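Local coordinates for protein guanidinopropionase (Pseudomonas aeruginosa, PDB 3NIQ) that hydrolyses 3-guanidinopropanoate to beta-alanine and urea, using two manganese ions in each subunit of a homohexamer, at residues Val37-Val42 with Glu305-Leu310; Gly116-Ser121 with Glu312-Ser317; Gly143-Asp148 with Arg270-Leu275. All coordinates share one frame; numbering follows the deposited sequence.

Overall arrangement
From the N terminus, strand 37-42 comes first, and contact 1 pairs it with 305-310, closing a loop of 262 residues. Next along the chain is 116-121, which contact 2 pairs with 312-317 on the same C-terminal helix, 294-317; the segments alternate, so contacts 1 and 2 cross. Contact 3, between 143-148 and 270-275, is nested inside both. Strands 37-42 and 118-123 are neighbours in the parallel sheet, joined by backbone bonds of G38 to L118 and L120, while 142-147 lies farther across it. Salt bridges E305-R270 and E312-R273 tie the helix to the loop of contact 3, and both pack against the same sheet.

Contact 1. Residues Val37-Val42 with Glu305-Leu310; sequences VGLIGV and ELLCLL
V37 lays its two methyl groups against two successive turns of the helix segment 305-310, overlapping L307 with one and L310 with the other. CG1 of V37 meets CD1 of L307 at 3.9 Å, the two side chains crossing obliquely. CG2 of V37 turns to the next turn of the helix, where it lies 4.1 Å from the carbonyl O of L310 and 4.4 Å from CB of L310. The branch at CB lets one short residue span both places: with CG1 anti to the backbone N (chi1 174°), CG2 falls beside that N. L39, two residues on along the strand, adds a looser touch, its CD2 4.4 Å from CD1 of L307. That single methyl of L307 therefore serves both strand residues, which a long, branched leucine can do. The axes of the two segments come within 10.1 Å, an ordinary spacing for a helix packed on a sheet, and run nearly antiparallel, at 157°. All four residues are apolar and buried, and no hydrogen bond crosses between the segments. Strand 37-42 lies between strands 85-90 and 118-123, and L120 of the latter packs on L39, L307 and L310. Helix 294-317 also spreads over strand 277-283, while I40 and V42 face helix 98-114.

Contact 2. Residues Gly116-Ser121 with Glu312-Ser317; sequences GTLPLS and ESAARS
This is a small apolar contact between the start of a central strand and the last turns of the C-terminal helix, near the C-terminal end of helix 294-317, which packs on the parallel sheet. One side chain of the strand carries it. L118 points toward the helix, and its CD1 methyl reaches CB of A314 at 3.9 Å; the same methyl lies 4.0 Å from the backbone N of A314 and 4.4 Å from CB of S313. The leucine thus ends against the backbone of the helix as well as against a side chain. Its CG is anti to the carbonyl carbon (chi1 -54°), and the extended chain beyond carries CD1 across to the helix. Alanine suits the facing position because a single methyl lets the leucine come down close to the helical backbone. S313 contributes its CB, while its hydroxyl is engaged with the backbone N of L277. R316 NH2 adds a weak bond to OG of S313, 3.3 Å long and bent to 124°, and also bonds to the carbonyl O of L275; one face of its guanidinium lies over CA of S313 and O of E312. Before the strand, G116 ends helix 98-114 in a Schellman motif, whose positive phi suits a residue without a side chain. Strand 118-123 runs between strands 37-42 and 277-283; A314 also packs on V37 of the first, and P119 lies against helix 129-136 and I40.

Contact 3. Residues Gly143-Asp148 with Arg270-Leu275; sequences GMVHFD and RGLRGL. With MN (manganese (II) ion), chain D; MN (manganese (II) ion), chain E.
Strand 142-147 leads into the binuclear manganese site, and the contact packs its buried flank on the loop that joins helix 262-270 to strand 277-283. L272 makes the touches with both its methyls: CD2 meets CG2 of V145 at 4.2 Å, and CD1 reaches CE2 of F147 at 4.3 Å, arriving at the edge of the ring and near its plane. A forked leucine can thus touch two residues that lie two apart on the strand, one with each methyl. The loop brings it there through two overlapping turns, type I from R270 to R273 and type II from L272 to L275; G274 has a positive phi at which any side chain would collide with the carbonyl O of R273, so glycine suits it. D148, just past the strand, bridges the metals, with OD2 2.2 Å from the manganese ion of chain D and OD1 2.1 Å from that of chain E. H146 NE2 donates to the anti lone pair of D148 OD2 over 2.8 Å, a bent bond (137°) with the oxygen 25° out of the imidazole plane, which would help to hold the carboxylate's orientation. H126, H150, D152, D240 and D242 complete the site, and a water joins the two ions; this is the binuclear manganese centre characteristic of the arginase family.

Contact 1. Residues Val37-Val42 with Glu305-Leu310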
loop_
_atom_site.group_PDB
_atom_site.type_symbol
_atom_site.label_atom_id
_atom_site.label_comp_id
_atom_site.label_asym_id
_atom_site.label_seq_id
_atom_site.Cartn_x
_atom_site.Cartn_y
_atom_site.Cartn_z
ATOM N N VAL A 37 -16.985 23.836 -23.528
ATOM C CA VAL A 37 -15.765 23.431 -22.819
ATOM C C VAL A 37 -15.681 21.902 -22.921
ATOM O O VAL A 37 -16.591 21.189 -22.478
ATOM C CB VAL A 37 -15.773 23.894 -21.338
ATOM C CG1 VAL A 37 -14.561 23.345 -20.559
ATOM C CG2 VAL A 37 -15.830 25.416 -21.238
ATOM N N GLY A 38 -14.593 21.409 -23.501
ATOM C CA GLY A 38 -14.357 19.963 -23.639
ATOM C C GLY A 38 -13.378 19.436 -22.613
ATOM O O GLY A 38 -12.290 19.991 -22.456
ATOM N N LEU A 39 -13.771 18.379 -21.909
ATOM C CA LEU A 39 -12.921 17.733 -20.919
ATOM C C LEU A 39 -12.242 16.564 -21.583
ATOM O O LEU A 39 -12.893 15.641 -22.062
ATOM C CB LEU A 39 -13.710 17.273 -19.680
ATOM C CG LEU A 39 -14.711 18.265 -19.076
ATOM C CD1 LEU A 39 -15.320 17.707 -17.766
ATOM C CD2 LEU A 39 -14.114 19.657 -18.847
ATOM N N ILE A 40 -10.923 16.645 -21.667
ATOM C CA ILE A 40 -10.173 15.729 -22.513
ATOM C C ILE A 40 -9.047 15.068 -21.753
ATOM O O ILE A 40 -8.296 15.732 -21.024
ATOM C CB ILE A 40 -9.559 16.478 -23.735
ATOM C CG1 ILE A 40 -10.653 17.189 -24.552
ATOM C CG2 ILE A 40 -8.791 15.482 -24.636
ATOM C CD1 ILE A 40 -10.142 18.547 -25.215
ATOM N N GLY A 41 -8.895 13.766 -21.950
ATOM C CA GLY A 41 -7.754 13.070 -21.402
ATOM C C GLY A 41 -6.631 12.958 -22.420
ATOM O O GLY A 41 -6.881 12.743 -23.605
ATOM N N VAL A 42 -5.380 13.110 -21.973
ATOM C CA VAL A 42 -4.249 12.830 -22.853
ATOM C C VAL A 42 -3.307 11.818 -22.200
ATOM O O VAL A 42 -2.319 12.189 -21.535
ATOM C CB VAL A 42 -3.502 14.076 -23.233
ATOM C CG1 VAL A 42 -2.528 13.733 -24.354
ATOM C CG2 VAL A 42 -4.490 15.183 -23.652
ATOM N N GLU A 305 -11.843 23.338 -10.282
ATOM C CA GLU A 305 -11.560 24.754 -10.000
ATOM C C GLU A 305 -11.368 25.504 -11.332
ATOM O O GLU A 305 -11.902 26.590 -11.522
ATOM C CB GLU A 305 -10.299 24.936 -9.151
ATOM C CG GLU A 305 -10.303 24.246 -7.788
ATOM C CD GLU A 305 -11.076 25.027 -6.748
ATOM O OE1 GLU A 305 -11.342 26.232 -6.972
ATOM O OE2 GLU A 305 -11.426 24.427 -5.711
ATOM N N LEU A 306 -10.597 24.899 -12.230
ATOM C CA LEU A 306 -10.294 25.473 -13.548
ATOM C C LEU A 306 -11.510 25.512 -14.467
ATOM O O LEU A 306 -11.676 26.463 -15.243
ATOM C CB LEU A 306 -9.180 24.679 -14.229
ATOM C CG LEU A 306 -7.793 24.828 -13.626
ATOM C CD1 LEU A 306 -6.883 23.721 -14.176
ATOM C CD2 LEU A 306 -7.210 26.210 -13.885
ATOM N N LEU A 307 -12.355 24.477 -14.378
ATOM C CA LEU A 307 -13.570 24.404 -15.176
ATOM C C LEU A 307 -14.463 25.612 -14.899
ATOM O O LEU A 307 -15.034 26.202 -15.810
ATOM C CB LEU A 307 -14.344 23.107 -14.887
ATOM C CG LEU A 307 -15.794 23.013 -15.380
ATOM C CD1 LEU A 307 -15.891 23.223 -16.898
ATOM C CD2 LEU A 307 -16.413 21.664 -15.014
ATOM N N CYS A 308 -14.585 25.965 -13.633
ATOM C CA CYS A 308 -15.450 27.072 -13.260
ATOM C C CYS A 308 -14.998 28.349 -13.949
ATOM O O CYS A 308 -15.824 29.137 -14.404
ATOM C CB CYS A 308 -15.491 27.248 -11.742
ATOM S SG CYS A 308 -16.377 25.879 -10.921
ATOM N N LEU A 309 -13.689 28.546 -14.035
ATOM C CA LEU A 309 -13.154 29.751 -14.667
ATOM C C LEU A 309 -13.260 29.715 -16.178
ATOM O O LEU A 309 -13.569 30.730 -16.803
ATOM C CB LEU A 309 -11.713 29.996 -14.237
ATOM C CG LEU A 309 -11.451 30.062 -12.735
ATOM C CD1 LEU A 309 -10.002 30.446 -12.481
ATOM C CD2 LEU A 309 -12.413 31.054 -12.055
ATOM N N LEU A 310 -13.027 28.551 -16.772
ATOM C CA LEU A 310 -13.195 28.426 -18.213
ATOM C C LEU A 310 -14.660 28.578 -18.625
ATOM O O LEU A 310 -14.954 29.147 -19.674
ATOM C CB LEU A 310 -12.675 27.080 -18.722
ATOM C CG LEU A 310 -11.172 26.835 -18.599
ATOM C CD1 LEU A 310 -10.883 25.350 -18.847
ATOM C CD2 LEU A 310 -10.427 27.697 -19.641
#

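Contact 2. Residues Gly116-Ser121 with Glu312-Ser317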
loop_
_atom_site.group_PDB
_atom_site.type_symbol
_atom_site.label_atom_id
_atom_site.label_comp_id
_atom_site.label_asym_id
_atom_site.label_seq_id
_atom_site.Cartn_x
_atom_site.Cartn_y
_atom_site.Cartn_z
ATOM N N GLY A 116 -14.235 25.912 -31.912
ATOM C CA GLY A 116 -14.385 27.003 -30.959
ATOM C C GLY A 116 -14.573 26.482 -29.531
ATOM O O GLY A 116 -15.033 27.199 -28.662
ATOM N N THR A 117 -14.208 25.223 -29.289
ATOM C CA THR A 117 -14.349 24.627 -27.950
ATOM C C THR A 117 -13.088 24.891 -27.103
ATOM O O THR A 117 -11.968 24.748 -27.598
ATOM C CB THR A 117 -14.642 23.109 -28.092
ATOM O OG1 THR A 117 -15.776 22.932 -28.950
ATOM C CG2 THR A 117 -14.934 22.441 -26.749
ATOM N N LEU A 118 -13.264 25.301 -25.849
ATOM C CA LEU A 118 -12.134 25.481 -24.944
ATOM C C LEU A 118 -11.774 24.146 -24.294
ATOM O O LEU A 118 -12.639 23.502 -23.729
ATOM C CB LEU A 118 -12.441 26.506 -23.849
ATOM C CG LEU A 118 -12.926 27.899 -24.268
ATOM C CD1 LEU A 118 -12.977 28.811 -23.060
ATOM C CD2 LEU A 118 -12.026 28.489 -25.348
ATOM N N PRO A 119 -10.498 23.732 -24.393
ATOM C CA PRO A 119 -10.082 22.452 -23.838
ATOM C C PRO A 119 -9.651 22.523 -22.370
ATOM O O PRO A 119 -8.873 23.384 -21.969
ATOM C CB PRO A 119 -8.895 22.054 -24.723
ATOM C CG PRO A 119 -8.249 23.415 -25.041
ATOM C CD PRO A 119 -9.413 24.388 -25.158
ATOM N N LEU A 120 -10.155 21.588 -21.578
ATOM C CA LEU A 120 -9.702 21.423 -20.219
ATOM C C LEU A 120 -9.181 19.991 -20.150
ATOM O O LEU A 120 -9.960 19.052 -20.212
ATOM C CB LEU A 120 -10.842 21.655 -19.217
ATOM C CG LEU A 120 -10.459 21.340 -17.753
ATOM C CD1 LEU A 120 -9.132 21.975 -17.336
ATOM C CD2 LEU A 120 -11.549 21.807 -16.798
ATOM N N SER A 121 -7.860 19.843 -20.083
ATOM C CA SER A 121 -7.217 18.565 -20.396
ATOM C C SER A 121 -6.517 17.977 -19.186
ATOM O O SER A 121 -6.017 18.716 -18.316
ATOM C CB SER A 121 -6.194 18.741 -21.531
ATOM O OG SER A 121 -6.821 19.263 -22.693
ATOM N N GLU A 312 -16.803 30.548 -17.293
ATOM C CA GLU A 312 -17.043 31.994 -17.349
ATOM C C GLU A 312 -16.461 32.622 -18.619
ATOM O O GLU A 312 -17.105 33.455 -19.241
ATOM C CB GLU A 312 -16.503 32.712 -16.114
ATOM C CG GLU A 312 -17.314 32.464 -14.844
ATOM C CD GLU A 312 -17.112 33.537 -13.790
ATOM O OE1 GLU A 312 -18.107 33.903 -13.138
ATOM O OE2 GLU A 312 -15.963 33.994 -13.579
ATOM N N SER A 313 -15.249 32.224 -19.003
ATOM C CA SER A 313 -14.659 32.748 -20.237
ATOM C C SER A 313 -15.481 32.329 -21.443
ATOM O O SER A 313 -15.784 33.158 -22.298
ATOM C CB SER A 313 -13.195 32.309 -20.410
ATOM O OG SER A 313 -12.359 32.969 -19.481
ATOM N N ALA A 314 -15.855 31.055 -21.512
ATOM C CA ALA A 314 -16.673 30.572 -22.622
ATOM C C ALA A 314 -18.033 31.284 -22.667
ATOM O O ALA A 314 -18.607 31.480 -23.750
ATOM C CB ALA A 314 -16.866 29.061 -22.564
ATOM N N ALA A 315 -18.531 31.673 -21.496
ATOM C CA ALA A 315 -19.841 32.317 -21.394
ATOM C C ALA A 315 -19.753 33.731 -21.960
ATOM O O ALA A 315 -20.645 34.160 -22.692
ATOM C CB ALA A 315 -20.340 32.347 -19.922
ATOM N N ARG A 316 -18.663 34.431 -21.638
ATOM C CA ARG A 316 -18.461 35.800 -22.110
ATOM C C ARG A 316 -18.239 35.845 -23.618
ATOM O O ARG A 316 -18.805 36.695 -24.296
ATOM C CB ARG A 316 -17.297 36.477 -21.392
ATOM C CG ARG A 316 -17.576 36.894 -19.940
ATOM C CD ARG A 316 -16.461 37.831 -19.417
ATOM N NE ARG A 316 -15.141 37.366 -19.856
ATOM C CZ ARG A 316 -14.338 36.575 -19.145
ATOM N NH1 ARG A 316 -14.700 36.173 -17.918
ATOM N NH2 ARG A 316 -13.166 36.181 -19.668
ATOM N N SER A 317 -17.436 34.930 -24.151
ATOM C CA SER A 317 -17.153 34.949 -25.582
ATOM C C SER A 317 -18.367 34.567 -26.444
ATOM O O SER A 317 -18.483 35.017 -27.591
ATOM C CB SER A 317 -15.914 34.110 -25.927
ATOM O OG SER A 317 -16.256 32.750 -26.000
#

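Contact 3. Residues Gly143-Asp148 with Arg270-Leu275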
loop_
_atom_site.group_PDB
_atom_site.type_symbol
_atom_site.label_atom_id
_atom_site.label_comp_id
_atom_site.label_asym_id
_atom_site.label_seq_id
_atom_site.Cartn_x
_atom_site.Cartn_y
_atom_site.Cartn_z
ATOM N N GLY A 143 -0.562 33.594 -23.720
ATOM C CA GLY A 143 0.086 33.846 -22.433
ATOM C C GLY A 143 -0.124 32.606 -21.547
ATOM O O GLY A 143 -0.935 31.720 -21.885
ATOM N N MET A 144 0.585 32.511 -20.425
ATOM C CA MET A 144 0.364 31.356 -19.530
ATOM C C MET A 144 0.673 31.641 -18.064
ATOM O O MET A 144 1.605 32.365 -17.758
ATOM C CB MET A 144 1.165 30.145 -20.023
ATOM C CG MET A 144 1.109 28.908 -19.112
ATOM S SD MET A 144 2.031 27.511 -19.782
ATOM C CE MET A 144 3.721 28.064 -19.592
ATOM N N VAL A 145 -0.163 31.100 -17.177
ATOM C CA VAL A 145 0.158 30.946 -15.767
ATOM C C VAL A 145 0.455 29.456 -15.590
ATOM O O VAL A 145 -0.405 28.617 -15.810
ATOM C CB VAL A 145 -1.022 31.316 -14.841
ATOM C CG1 VAL A 145 -0.606 31.146 -13.351
ATOM C CG2 VAL A 145 -1.511 32.766 -15.085
ATOM N N HIS A 146 1.680 29.147 -15.190
ATOM C CA HIS A 146 2.192 27.785 -15.160
ATOM C C HIS A 146 2.640 27.453 -13.722
ATOM O O HIS A 146 3.553 28.078 -13.191
ATOM C CB HIS A 146 3.368 27.718 -16.146
ATOM C CG HIS A 146 4.145 26.439 -16.117
ATOM N ND1 HIS A 146 5.501 26.391 -16.364
ATOM C CD2 HIS A 146 3.761 25.161 -15.875
ATOM C CE1 HIS A 146 5.927 25.142 -16.266
ATOM N NE2 HIS A 146 4.888 24.374 -15.971
ATOM N N PHE A 147 1.967 26.500 -13.091
ATOM C CA PHE A 147 2.283 26.060 -11.718
ATOM C C PHE A 147 3.139 24.800 -11.811
ATOM O O PHE A 147 2.693 23.800 -12.386
ATOM C CB PHE A 147 0.986 25.697 -10.981
ATOM C CG PHE A 147 0.051 26.843 -10.793
ATOM C CD1 PHE A 147 0.095 27.598 -9.640
ATOM C CD2 PHE A 147 -0.893 27.156 -11.767
ATOM C CE1 PHE A 147 -0.792 28.679 -9.455
ATOM C CE2 PHE A 147 -1.770 28.215 -11.598
ATOM C CZ PHE A 147 -1.724 28.985 -10.438
ATOM N N ASP A 148 4.356 24.830 -11.269
ATOM C CA ASP A 148 5.269 23.711 -11.451
ATOM C C ASP A 148 6.451 23.774 -10.475
ATOM O O ASP A 148 6.897 24.865 -10.097
ATOM C CB ASP A 148 5.805 23.737 -12.899
ATOM C CG ASP A 148 6.186 22.357 -13.439
ATOM O OD1 ASP A 148 6.863 21.563 -12.752
ATOM O OD2 ASP A 148 5.819 22.066 -14.583
ATOM N N ARG A 270 -8.274 30.188 -7.945
ATOM C CA ARG A 270 -9.480 31.009 -7.780
ATOM C C ARG A 270 -9.243 32.497 -8.108
ATOM O O ARG A 270 -10.094 33.146 -8.696
ATOM C CB ARG A 270 -10.027 30.861 -6.356
ATOM C CG ARG A 270 -10.727 29.508 -6.132
ATOM C CD ARG A 270 -10.834 29.174 -4.645
ATOM N NE ARG A 270 -11.252 27.793 -4.444
ATOM C CZ ARG A 270 -11.473 27.248 -3.257
ATOM N NH1 ARG A 270 -11.356 27.977 -2.160
ATOM N NH2 ARG A 270 -11.849 25.971 -3.172
ATOM N N GLY A 271 -8.085 33.019 -7.726
ATOM C CA GLY A 271 -7.704 34.411 -8.001
ATOM C C GLY A 271 -7.426 34.715 -9.470
ATOM O O GLY A 271 -7.164 35.873 -9.839
ATOM N N LEU A 272 -7.510 33.688 -10.317
ATOM C CA LEU A 272 -7.376 33.865 -11.760
ATOM C C LEU A 272 -8.709 34.212 -12.431
ATOM O O LEU A 272 -8.781 34.371 -13.654
ATOM C CB LEU A 272 -6.763 32.621 -12.404
ATOM C CG LEU A 272 -5.355 32.282 -11.917
ATOM C CD1 LEU A 272 -4.796 31.056 -12.634
ATOM C CD2 LEU A 272 -4.416 33.447 -12.100
ATOM N N ARG A 273 -9.766 34.311 -11.625
ATOM C CA ARG A 273 -11.088 34.585 -12.148
ATOM C C ARG A 273 -11.105 35.927 -12.901
ATOM O O ARG A 273 -10.443 36.893 -12.490
ATOM C CB ARG A 273 -12.095 34.629 -11.003
ATOM C CG ARG A 273 -13.534 34.658 -11.479
ATOM C CD ARG A 273 -14.460 35.001 -10.336
ATOM N NE ARG A 273 -15.851 34.876 -10.757
ATOM C CZ ARG A 273 -16.877 34.877 -9.914
ATOM N NH1 ARG A 273 -16.647 35.012 -8.617
ATOM N NH2 ARG A 273 -18.121 34.748 -10.372
ATOM N N GLY A 274 -11.826 35.968 -14.017
ATOM C CA GLY A 274 -11.909 37.197 -14.822
ATOM C C GLY A 274 -10.928 37.304 -15.990
ATOM O O GLY A 274 -11.164 38.049 -16.936
ATOM N N LEU A 275 -9.831 36.560 -15.932
ATOM C CA LEU A 275 -8.870 36.577 -17.014
ATOM C C LEU A 275 -9.475 35.989 -18.281
ATOM O O LEU A 275 -10.470 35.259 -18.230
ATOM C CB LEU A 275 -7.611 35.781 -16.618
ATOM C CG LEU A 275 -6.800 36.408 -15.471
ATOM C CD1 LEU A 275 -5.652 35.520 -15.057
ATOM C CD2 LEU A 275 -6.274 37.773 -15.820
HETATM MN MN MN D . 5.918 20.120 -15.633
HETATM MN MN MN E . 7.192 19.504 -12.802
HETATM O O HOH W 1 8.056 19.296 -14.850
#